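Local coordinates for protein microbial collagenase (Bacillus anthracis, PDB 5SV5) that probably assists a putative collagenase, a metalloprotease, as its non-catalytic pre-peptidase C-terminal domain, at residues G18-G23 against L88-Y93. Residues are numbered along the deposited sequence; the frame is centred on the assembly and turned at random. Where two conformers were deposited one is given.
Sequences GSLIGG and LYVYKY. With NA (sodium ion), chain B.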
ATOM      1  N   GLY A  18      -5.529   2.414   8.912  1.00  9.21           N
ATOM      2  CA  GLY A  18      -6.575   1.572   8.362  1.00  9.46           C
ATOM      3  C   GLY A  18      -6.670   0.282   9.157  1.00  9.51           C
ATOM      4  O   GLY A  18      -5.927   0.074  10.150  1.00  9.55           O
ATOM      5  N   SER A  19      -7.584  -0.587   8.751  1.00  8.50           N
ATOM      6  CA  SER A  19      -7.705  -1.874   9.390  1.00  8.90           C
ATOM      7  C   SER A  19      -8.058  -2.925   8.365  1.00  8.46           C
ATOM      8  O   SER A  19      -8.636  -2.633   7.308  1.00  9.40           O
ATOM      9  CB  SER A  19      -8.733  -1.848  10.519  1.00 11.03           C
ATOM     10  OG  SER A  19     -10.023  -1.638  10.006  1.00 12.61           O
ATOM     11  N   LEU A  20      -7.697  -4.164   8.704  1.00  8.22           N
ATOM     12  CA  LEU A  20      -7.990  -5.345   7.892  1.00  8.58           C
ATOM     13  C   LEU A  20      -8.605  -6.365   8.848  1.00  8.66           C
ATOM     14  O   LEU A  20      -7.962  -7.334   9.255  1.00  9.75           O
ATOM     15  CB  LEU A  20      -6.733  -5.876   7.200  1.00  8.79           C
ATOM     16  CG  LEU A  20      -6.060  -4.897   6.223  1.00  8.86           C
ATOM     17  CD1 LEU A  20      -4.706  -5.439   5.802  1.00 10.39           C
ATOM     18  CD2 LEU A  20      -6.915  -4.615   5.002  1.00  9.71           C
ATOM     19  N   ILE A  21      -9.867  -6.151   9.183  0.70  9.21           N
ATOM     20  CA  ILE A  21     -10.568  -6.960  10.169  0.70  9.99           C
ATOM     21  C   ILE A  21     -11.594  -7.840   9.467  0.70  9.80           C
ATOM     22  O   ILE A  21     -12.359  -7.372   8.612  0.70 10.33           O
ATOM     23  CB  ILE A  21     -11.199  -6.033  11.235  0.70 11.30           C
ATOM     24  CG1 ILE A  21     -10.071  -5.380  12.049  0.70 12.28           C
ATOM     25  CG2 ILE A  21     -12.182  -6.791  12.122  0.70 11.97           C
ATOM     26  CD1 ILE A  21     -10.512  -4.194  12.878  0.70 13.56           C
ATOM     27  N   GLY A  22     -11.598  -9.122   9.816  1.00 10.63           N
ATOM     28  CA  GLY A  22     -12.565 -10.058   9.255  1.00 11.93           C
ATOM     29  C   GLY A  22     -12.404 -10.214   7.760  1.00 11.80           C
ATOM     30  O   GLY A  22     -11.295 -10.418   7.262  1.00 12.39           O
ATOM     31  N   GLY A  23     -13.517 -10.097   7.046  1.00 12.31           N
ATOM     32  CA  GLY A  23     -13.540 -10.210   5.603  1.00 13.33           C
ATOM     33  C   GLY A  23     -12.969  -9.036   4.841  1.00 12.41           C
ATOM     34  O   GLY A  23     -12.907  -9.090   3.607  1.00 14.45           O
ATOM     35  N   LEU A  88      -1.947   1.422  -4.915  1.00  7.39           N
ATOM     36  CA  LEU A  88      -1.288   0.772  -3.785  1.00  7.30           C
ATOM     37  C   LEU A  88      -2.301  -0.145  -3.106  1.00  7.23           C
ATOM     38  O   LEU A  88      -3.377   0.301  -2.687  1.00  8.57           O
ATOM     39  CB  LEU A  88      -0.801   1.847  -2.810  1.00  7.52           C
ATOM     40  CG  LEU A  88      -0.245   1.350  -1.476  1.00  8.45           C
ATOM     41  CD1 LEU A  88       1.001   0.492  -1.658  1.00  8.39           C
ATOM     42  CD2 LEU A  88       0.042   2.519  -0.560  1.00  9.75           C
ATOM     43  N   TYR A  89      -1.943  -1.423  -2.981  1.00  7.07           N
ATOM     44  CA  TYR A  89      -2.803  -2.439  -2.375  1.00  7.43           C
ATOM     45  C   TYR A  89      -2.176  -2.875  -1.062  1.00  7.22           C
ATOM     46  O   TYR A  89      -1.068  -3.410  -1.059  1.00  8.01           O
ATOM     47  CB  TYR A  89      -2.938  -3.654  -3.311  1.00  8.15           C
ATOM     48  CG  TYR A  89      -3.541  -3.286  -4.647  1.00  8.61           C
ATOM     49  CD1 TYR A  89      -2.761  -2.768  -5.682  1.00  9.66           C
ATOM     50  CD2 TYR A  89      -4.897  -3.429  -4.877  1.00 10.81           C
ATOM     51  CE1 TYR A  89      -3.321  -2.381  -6.886  1.00 11.14           C
ATOM     52  CE2 TYR A  89      -5.466  -3.045  -6.086  1.00 12.63           C
ATOM     53  CZ  TYR A  89      -4.668  -2.517  -7.079  1.00 12.46           C
ATOM     54  OH  TYR A  89      -5.205  -2.131  -8.276  1.00 16.17           O
ATOM     55  N   VAL A  90      -2.872  -2.614   0.047  1.00  7.33           N
ATOM     56  CA  VAL A  90      -2.457  -3.038   1.386  1.00  7.14           C
ATOM     57  C   VAL A  90      -3.387  -4.187   1.755  1.00  7.47           C
ATOM     58  O   VAL A  90      -4.608  -3.998   1.795  1.00  8.46           O
ATOM     59  CB  VAL A  90      -2.555  -1.878   2.393  1.00  7.75           C
ATOM     60  CG1 VAL A  90      -2.144  -2.348   3.777  1.00  8.35           C
ATOM     61  CG2 VAL A  90      -1.736  -0.677   1.927  1.00  8.51           C
ATOM     62  N   TYR A  91      -2.843  -5.379   1.993  1.00  7.49           N
ATOM     63  CA  TYR A  91      -3.712  -6.540   2.100  1.00  7.95           C
ATOM     64  C   TYR A  91      -3.150  -7.593   3.034  1.00  7.59           C
ATOM     65  O   TYR A  91      -1.946  -7.647   3.295  1.00  7.93           O
ATOM     66  CB  TYR A  91      -3.988  -7.135   0.701  1.00  8.94           C
ATOM     67  CG  TYR A  91      -2.796  -7.791   0.029  1.00  9.44           C
ATOM     68  CD1 TYR A  91      -1.876  -7.045  -0.697  1.00 10.55           C
ATOM     69  CD2 TYR A  91      -2.594  -9.151   0.139  1.00 10.98           C
ATOM     70  CE1 TYR A  91      -0.799  -7.649  -1.321  1.00 13.17           C
ATOM     71  CE2 TYR A  91      -1.518  -9.769  -0.474  1.00 12.75           C
ATOM     72  CZ  TYR A  91      -0.621  -9.013  -1.207  1.00 13.52           C
ATOM     73  OH  TYR A  91       0.460  -9.598  -1.834  1.00 17.70           O
ATOM     74  N   LYS A  92      -4.046  -8.443   3.516  1.00  8.26           N
ATOM     75  CA  LYS A  92      -3.660  -9.572   4.345  1.00  8.47           C
ATOM     76  C   LYS A  92      -3.837 -10.886   3.588  1.00  9.10           C
ATOM     77  O   LYS A  92      -4.711 -11.046   2.742  1.00 10.90           O
ATOM     78  CB  LYS A  92      -4.369  -9.590   5.698  1.00  9.06           C
ATOM     79  CG  LYS A  92      -5.878  -9.719   5.635  1.00  9.93           C
ATOM     80  CD  LYS A  92      -6.486  -9.808   7.022  1.00  9.85           C
ATOM     81  CE  LYS A  92      -7.999  -9.951   6.945  1.00 10.74           C
ATOM     82  NZ  LYS A  92      -8.622  -9.995   8.289  1.00 11.09           N
ATOM     83  N   TYR A  93      -2.969 -11.833   3.934  1.00 11.37           N
ATOM     84  CA  TYR A  93      -2.947 -13.165   3.318  1.00 12.62           C
ATOM     85  C   TYR A  93      -3.136 -14.295   4.332  1.00 13.45           C
ATOM     86  O   TYR A  93      -3.062 -15.463   3.956  1.00 17.57           O
ATOM     87  CB  TYR A  93      -1.646 -13.379   2.511  1.00 13.03           C
ATOM     88  CG  TYR A  93      -0.386 -13.080   3.294  1.00 11.42           C
ATOM     89  CD1 TYR A  93       0.119 -13.995   4.220  1.00 11.29           C
ATOM     90  CD2 TYR A  93       0.297 -11.882   3.131  1.00 11.22           C
ATOM     91  CE1 TYR A  93       1.258 -13.719   4.964  1.00 11.12           C
ATOM     92  CE2 TYR A  93       1.435 -11.600   3.870  1.00 10.98           C
ATOM     93  CZ  TYR A  93       1.912 -12.530   4.778  1.00 10.60           C
ATOM     94  OH  TYR A  93       3.029 -12.231   5.521  1.00 12.09           O
TER
HETATM   95 NA    NA B1001      -9.831  -1.547   5.682  1.00 11.72          NA
HETATM   96  O   HOH W   1      -9.250   0.548   6.678  1.00 19.00           O
HETATM   97  O   HOH W   2     -11.890  -0.293   5.969  1.00 29.87           O
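The ammonium group of Lys92 reaches across to the end of strand 14-20 and the turn after it, bonding to one carbonyl of each. Lys92 NZ donates to Leu20 O at 2.9 Å, from above the plane of that carbonyl, 56° out of it and so not on a lone pair. The second bond, from Lys92 NZ to Gly22 O, also 2.9 Å, lies in the carbonyl plane on a lone pair. Gly96 O takes a further hydrogen bond from the same nitrogen, and Asp97 lies at the range of a long, weak ion pair, so this charge is met largely by backbone oxygens. A long, flexible chain ending in three N-H donors suits a site with three carbonyl acceptors. Here chi1 of 62° sets CG between the backbone N and the carbonyl carbon, and the extended chain beyond it carries NZ to those oxygens. Gly22 turns the loop with a positive phi, a backbone shape that favours glycine, and Asp97 accepts its N-H.

The two strands belong to opposite layers of a beta sandwich, as expected of a pre-peptidase C-terminal domain: 14-20 pairs with 98-104, while 84-92 lies between 26-33 and 51-57. Their short axes pass 8.1 Å apart at 41°, a separation bridged by side chains.

Leu20 packs into it, making van der Waals contacts with the backbone: Leu20 CD1 sits 3.8 Å from Tyr91 C, and CD2 approaches Val90 O. Apolar contacts join Lys92 CD to Leu20 CB at 3.9 Å and, more loosely, Val90 CG1 to Leu20 CD1 at 4.5 Å. Val90's compact branched side chain suits a buried strand position beside Tyr100.

On the neighbouring residue, Ser19 O binds a sodium ion at 2.3 Å, a site completed by two waters and by protein ligands that include Asp24 and Asp27.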